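Local coordinates for putative metal binding protein (Coccidioides immitis, PDB 3CVG) that is of unconfirmed function but probably binds a metal ion or another small ligand between the two lobes of a periplasmic-binding-protein fold, at residues Met108-Ser120 against Lys131-Val145. Numbering follows the deposited sequence.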
loop_
_atom_site.group_PDB
_atom_site.type_symbol
_atom_site.label_atom_id
_atom_site.label_comp_id
_atom_site.label_asym_id
_atom_site.label_seq_id
_atom_site.Cartn_x
_atom_site.Cartn_y
_atom_site.Cartn_z
HETATM N N MSE A 108 -3.014 0.811 -8.909
HETATM C CA MSE A 108 -3.472 1.156 -10.248
HETATM C C MSE A 108 -2.381 0.899 -11.282
HETATM O O MSE A 108 -1.185 1.006 -10.983
HETATM C CB MSE A 108 -3.953 2.620 -10.338
HETATM C CG MSE A 108 -3.272 3.638 -9.422
HETATM SE SE MSE A 108 -4.160 5.415 -9.498
HETATM C CE MSE A 108 -3.400 6.092 -11.139
ATOM N N LEU A 109 -2.802 0.507 -12.481
ATOM C CA LEU A 109 -1.871 0.281 -13.582
ATOM C C LEU A 109 -1.995 1.522 -14.449
ATOM O O LEU A 109 -3.088 1.856 -14.914
ATOM C CB LEU A 109 -2.263 -0.947 -14.400
ATOM C CG LEU A 109 -1.400 -1.179 -15.642
ATOM C CD1 LEU A 109 0.047 -1.490 -15.224
ATOM C CD2 LEU A 109 -1.991 -2.314 -16.465
ATOM N N ILE A 110 -0.888 2.226 -14.634
ATOM C CA ILE A 110 -0.904 3.428 -15.449
ATOM C C ILE A 110 0.136 3.276 -16.559
ATOM O O ILE A 110 1.055 2.461 -16.453
ATOM C CB ILE A 110 -0.619 4.677 -14.579
ATOM C CG1 ILE A 110 0.820 4.656 -14.053
ATOM C CG2 ILE A 110 -1.578 4.709 -13.390
ATOM C CD1 ILE A 110 1.827 5.302 -14.991
ATOM N N GLY A 111 -0.021 4.048 -17.631
ATOM C CA GLY A 111 0.918 3.972 -18.738
ATOM C C GLY A 111 0.855 5.226 -19.592
ATOM O O GLY A 111 0.031 6.109 -19.342
ATOM N N PRO A 112 1.714 5.338 -20.617
ATOM C CA PRO A 112 1.719 6.520 -21.483
ATOM C C PRO A 112 0.486 6.646 -22.377
ATOM O O PRO A 112 -0.145 5.652 -22.733
ATOM C CB PRO A 112 3.002 6.342 -22.291
ATOM C CG PRO A 112 3.071 4.864 -22.468
ATOM C CD PRO A 112 2.693 4.337 -21.084
ATOM N N PRO A 113 0.126 7.885 -22.745
ATOM C CA PRO A 113 -1.028 8.152 -23.607
ATOM C C PRO A 113 -0.935 7.413 -24.945
ATOM O O PRO A 113 -1.948 7.048 -25.524
ATOM C CB PRO A 113 -0.980 9.669 -23.783
ATOM C CG PRO A 113 -0.426 10.131 -22.479
ATOM C CD PRO A 113 0.687 9.140 -22.214
ATOM N N SER A 114 0.283 7.186 -25.429
ATOM C CA SER A 114 0.473 6.490 -26.704
ATOM C C SER A 114 -0.005 5.043 -26.654
ATOM O O SER A 114 -0.279 4.439 -27.689
ATOM C CB SER A 114 1.945 6.536 -27.126
ATOM O OG SER A 114 2.792 6.078 -26.085
ATOM N N ASN A 115 -0.082 4.485 -25.447
ATOM C CA ASN A 115 -0.562 3.124 -25.254
ATOM C C ASN A 115 -0.011 2.128 -26.282
ATOM O O ASN A 115 -0.768 1.506 -27.029
ATOM C CB ASN A 115 -2.102 3.142 -25.285
ATOM C CG ASN A 115 -2.723 1.845 -24.804
ATOM O OD1 ASN A 115 -2.080 1.044 -24.121
ATOM N ND2 ASN A 115 -3.996 1.642 -25.141
ATOM N N PRO A 116 1.321 1.962 -26.334
ATOM C CA PRO A 116 1.905 1.023 -27.294
ATOM C C PRO A 116 1.449 -0.428 -27.122
ATOM O O PRO A 116 1.423 -1.193 -28.096
ATOM C CB PRO A 116 3.413 1.214 -27.095
ATOM C CG PRO A 116 3.519 1.701 -25.664
ATOM C CD PRO A 116 2.373 2.678 -25.592
ATOM N N ALA A 117 1.076 -0.803 -25.899
ATOM C CA ALA A 117 0.608 -2.157 -25.629
ATOM C C ALA A 117 -0.847 -2.309 -26.077
ATOM O O ALA A 117 -1.406 -3.408 -26.051
ATOM C CB ALA A 117 0.729 -2.470 -24.149
ATOM N N LYS A 118 -1.453 -1.194 -26.472
ATOM C CA LYS A 118 -2.838 -1.187 -26.938
ATOM C C LYS A 118 -3.813 -1.811 -25.937
ATOM O O LYS A 118 -4.680 -2.609 -26.298
ATOM C CB LYS A 118 -2.914 -1.889 -28.299
ATOM C CG LYS A 118 -2.030 -1.202 -29.325
ATOM C CD LYS A 118 -1.906 -1.962 -30.637
ATOM C CE LYS A 118 -0.968 -1.209 -31.584
ATOM N NZ LYS A 118 0.343 -0.847 -30.938
ATOM N N LEU A 119 -3.666 -1.420 -24.675
ATOM C CA LEU A 119 -4.514 -1.907 -23.597
ATOM C C LEU A 119 -5.923 -1.329 -23.686
ATOM O O LEU A 119 -6.097 -0.140 -23.951
ATOM C CB LEU A 119 -3.910 -1.533 -22.241
ATOM C CG LEU A 119 -2.515 -2.071 -21.918
ATOM C CD1 LEU A 119 -2.203 -1.803 -20.454
ATOM C CD2 LEU A 119 -2.464 -3.569 -22.208
ATOM N N SER A 120 -6.920 -2.179 -23.454
ATOM C CA SER A 120 -8.321 -1.770 -23.492
ATOM C C SER A 120 -8.876 -1.710 -22.070
ATOM O O SER A 120 -8.881 -2.705 -21.349
ATOM C CB SER A 120 -9.137 -2.761 -24.328
ATOM O OG SER A 120 -10.501 -2.377 -24.394
ATOM N N LYS A 131 -0.982 -8.837 -22.440
ATOM C CA LYS A 131 -0.834 -7.975 -23.608
ATOM C C LYS A 131 0.483 -7.190 -23.577
ATOM O O LYS A 131 1.176 -7.089 -24.593
ATOM C CB LYS A 131 -2.017 -7.002 -23.684
ATOM C CG LYS A 131 -2.453 -6.658 -25.097
ATOM C CD LYS A 131 -3.827 -5.995 -25.083
ATOM C CE LYS A 131 -4.375 -5.782 -26.484
ATOM N NZ LYS A 131 -5.791 -5.311 -26.444
HETATM N N MSE A 132 0.823 -6.620 -22.424
HETATM C CA MSE A 132 2.072 -5.877 -22.306
HETATM C C MSE A 132 3.256 -6.792 -22.604
HETATM O O MSE A 132 4.157 -6.424 -23.356
HETATM C CB MSE A 132 2.228 -5.280 -20.898
HETATM C CG MSE A 132 1.439 -3.982 -20.658
HETATM SE SE MSE A 132 1.727 -3.184 -18.891
HETATM C CE MSE A 132 3.655 -3.090 -18.929
ATOM N N HIS A 133 3.246 -7.982 -22.016
ATOM C CA HIS A 133 4.326 -8.940 -22.220
ATOM C C HIS A 133 4.585 -9.224 -23.699
ATOM O O HIS A 133 5.710 -9.073 -24.171
ATOM C CB HIS A 133 4.029 -10.261 -21.494
ATOM C CG HIS A 133 4.950 -11.379 -21.873
ATOM N ND1 HIS A 133 4.746 -12.169 -22.985
ATOM C CD2 HIS A 133 6.098 -11.826 -21.304
ATOM C CE1 HIS A 133 5.724 -13.052 -23.084
ATOM N NE2 HIS A 133 6.556 -12.865 -22.078
ATOM N N ASP A 134 3.541 -9.620 -24.420
ATOM C CA ASP A 134 3.678 -9.941 -25.837
ATOM C C ASP A 134 4.135 -8.735 -26.659
ATOM O O ASP A 134 4.983 -8.863 -27.550
ATOM C CB ASP A 134 2.354 -10.490 -26.380
ATOM C CG ASP A 134 1.882 -11.727 -25.629
ATOM O OD1 ASP A 134 2.689 -12.334 -24.885
ATOM O OD2 ASP A 134 0.703 -12.104 -25.788
ATOM N N ALA A 135 3.586 -7.564 -26.356
ATOM C CA ALA A 135 3.966 -6.351 -27.079
ATOM C C ALA A 135 5.402 -5.964 -26.735
ATOM O O ALA A 135 6.133 -5.449 -27.574
ATOM C CB ALA A 135 3.019 -5.206 -26.730
ATOM N N ALA A 136 5.805 -6.197 -25.492
ATOM C CA ALA A 136 7.163 -5.862 -25.092
ATOM C C ALA A 136 8.112 -6.832 -25.790
ATOM O O ALA A 136 9.172 -6.442 -26.274
ATOM C CB ALA A 136 7.310 -5.958 -23.575
ATOM N N GLU A 137 7.722 -8.098 -25.846
ATOM C CA GLU A 137 8.537 -9.101 -26.509
ATOM C C GLU A 137 8.681 -8.794 -27.998
ATOM O O GLU A 137 9.731 -9.034 -28.578
ATOM C CB GLU A 137 7.933 -10.486 -26.292
ATOM C CG GLU A 137 8.195 -11.015 -24.898
ATOM C CD GLU A 137 9.666 -11.285 -24.675
ATOM O OE1 GLU A 137 10.189 -12.207 -25.332
ATOM O OE2 GLU A 137 10.301 -10.577 -23.865
ATOM N N ALA A 138 7.631 -8.255 -28.612
ATOM C CA ALA A 138 7.681 -7.894 -30.035
ATOM C C ALA A 138 8.659 -6.731 -30.224
ATOM O O ALA A 138 9.300 -6.605 -31.270
ATOM C CB ALA A 138 6.295 -7.498 -30.530
ATOM N N GLY A 139 8.753 -5.882 -29.203
ATOM C CA GLY A 139 9.662 -4.745 -29.218
ATOM C C GLY A 139 9.670 -3.857 -30.448
ATOM O O GLY A 139 10.651 -3.147 -30.691
ATOM N N ASN A 140 8.582 -3.876 -31.213
ATOM C CA ASN A 140 8.478 -3.072 -32.429
ATOM C C ASN A 140 7.321 -2.084 -32.353
ATOM O O ASN A 140 6.501 -1.998 -33.271
ATOM C CB ASN A 140 8.272 -3.996 -33.625
ATOM C CG ASN A 140 7.040 -4.859 -33.472
ATOM O OD1 ASN A 140 6.599 -5.126 -32.352
ATOM N ND2 ASN A 140 6.479 -5.307 -34.588
ATOM N N THR A 141 7.246 -1.348 -31.253
ATOM C CA THR A 141 6.188 -0.366 -31.074
ATOM C C THR A 141 6.833 0.965 -30.753
ATOM O O THR A 141 8.017 1.023 -30.411
ATOM C CB THR A 141 5.251 -0.734 -29.908
ATOM O OG1 THR A 141 5.993 -0.739 -28.678
ATOM C CG2 THR A 141 4.634 -2.103 -30.139
ATOM N N LYS A 142 6.059 2.034 -30.872
ATOM C CA LYS A 142 6.577 3.354 -30.568
ATOM C C LYS A 142 5.661 4.064 -29.580
ATOM O O LYS A 142 4.528 4.404 -29.902
ATOM C CB LYS A 142 6.724 4.193 -31.840
ATOM C CG LYS A 142 7.604 5.423 -31.634
ATOM C CD LYS A 142 8.949 5.012 -31.026
ATOM C CE LYS A 142 9.389 5.974 -29.937
ATOM N NZ LYS A 142 10.606 5.492 -29.241
ATOM N N PRO A 143 6.140 4.272 -28.347
ATOM C CA PRO A 143 7.481 3.850 -27.923
ATOM C C PRO A 143 7.490 2.357 -27.584
ATOM O O PRO A 143 6.458 1.693 -27.653
ATOM C CB PRO A 143 7.732 4.726 -26.704
ATOM C CG PRO A 143 6.357 4.794 -26.083
ATOM C CD PRO A 143 5.465 5.039 -27.282
ATOM N N PRO A 144 8.663 1.800 -27.246
ATOM C CA PRO A 144 8.649 0.373 -26.917
ATOM C C PRO A 144 7.892 0.163 -25.603
ATOM O O PRO A 144 7.840 1.061 -24.759
ATOM C CB PRO A 144 10.135 0.032 -26.799
ATOM C CG PRO A 144 10.722 1.305 -26.278
ATOM C CD PRO A 144 10.018 2.364 -27.107
ATOM N N VAL A 145 7.288 -1.008 -25.441
ATOM C CA VAL A 145 6.550 -1.306 -24.220
ATOM C C VAL A 145 7.535 -1.697 -23.119
ATOM O O VAL A 145 8.262 -2.679 -23.254
ATOM C CB VAL A 145 5.563 -2.467 -24.445
ATOM C CG1 VAL A 145 4.885 -2.853 -23.136
ATOM C CG2 VAL A 145 4.524 -2.060 -25.485
#
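Leu-109, near the end of strand 100-111, meets the selenium of selenomethionine Met-132 through CD1 at 4.4 Å, a light apolar contact between two buried side chains that both also pack on strand 200-204. Past the strand the chain makes two successive type I turns, Pro-112 to Asn-115 and Asn-115 to Lys-118. Ser-114, small and polar as suits an exposed turn, sets OG 3.1 Å from CD of Pro-143, whose preceding peptide is cis. Pro-116 fits the second position of its turn (phi -60°) and lays its apolar CB-CG side over the 141-145 loop: CB lies 3.1 Å from O of Pro-143 and 3.8 Å from CG2 of Val-145. That same carbonyl accepts a 2.7 Å hydrogen bond from OG1 of Thr-141, which chi1 of 63° tucks back over its own backbone. This is a strand-loop-helix-loop connection in one lobe of what is probably a two-lobed periplasmic-binding-protein fold, well away from the chain's centre. Ala-117 suits the point where the CA traces come nearest: its small methyl touches CG of Met-132 (3.9 Å) and, from another side, CG2 of Val-145, while CB of Ala-135 meets its CA. Lys-118, long enough for NZ to reach back to O of Pro-116, offers its own carbonyl to NZ of Lys-131 at 2.9 Å; that extended chain runs past O of Ala-117, and the donor sits 27° off the carbonyl plane. Leu-119 slides its branched end alongside this aliphatic stem in the opposite direction, CD2 3.8 Å from CB of Lys-131, while the side-chain amide of Asn-115 grips the Leu-119 backbone twice, OD1 accepting from N and ND2 donating to O.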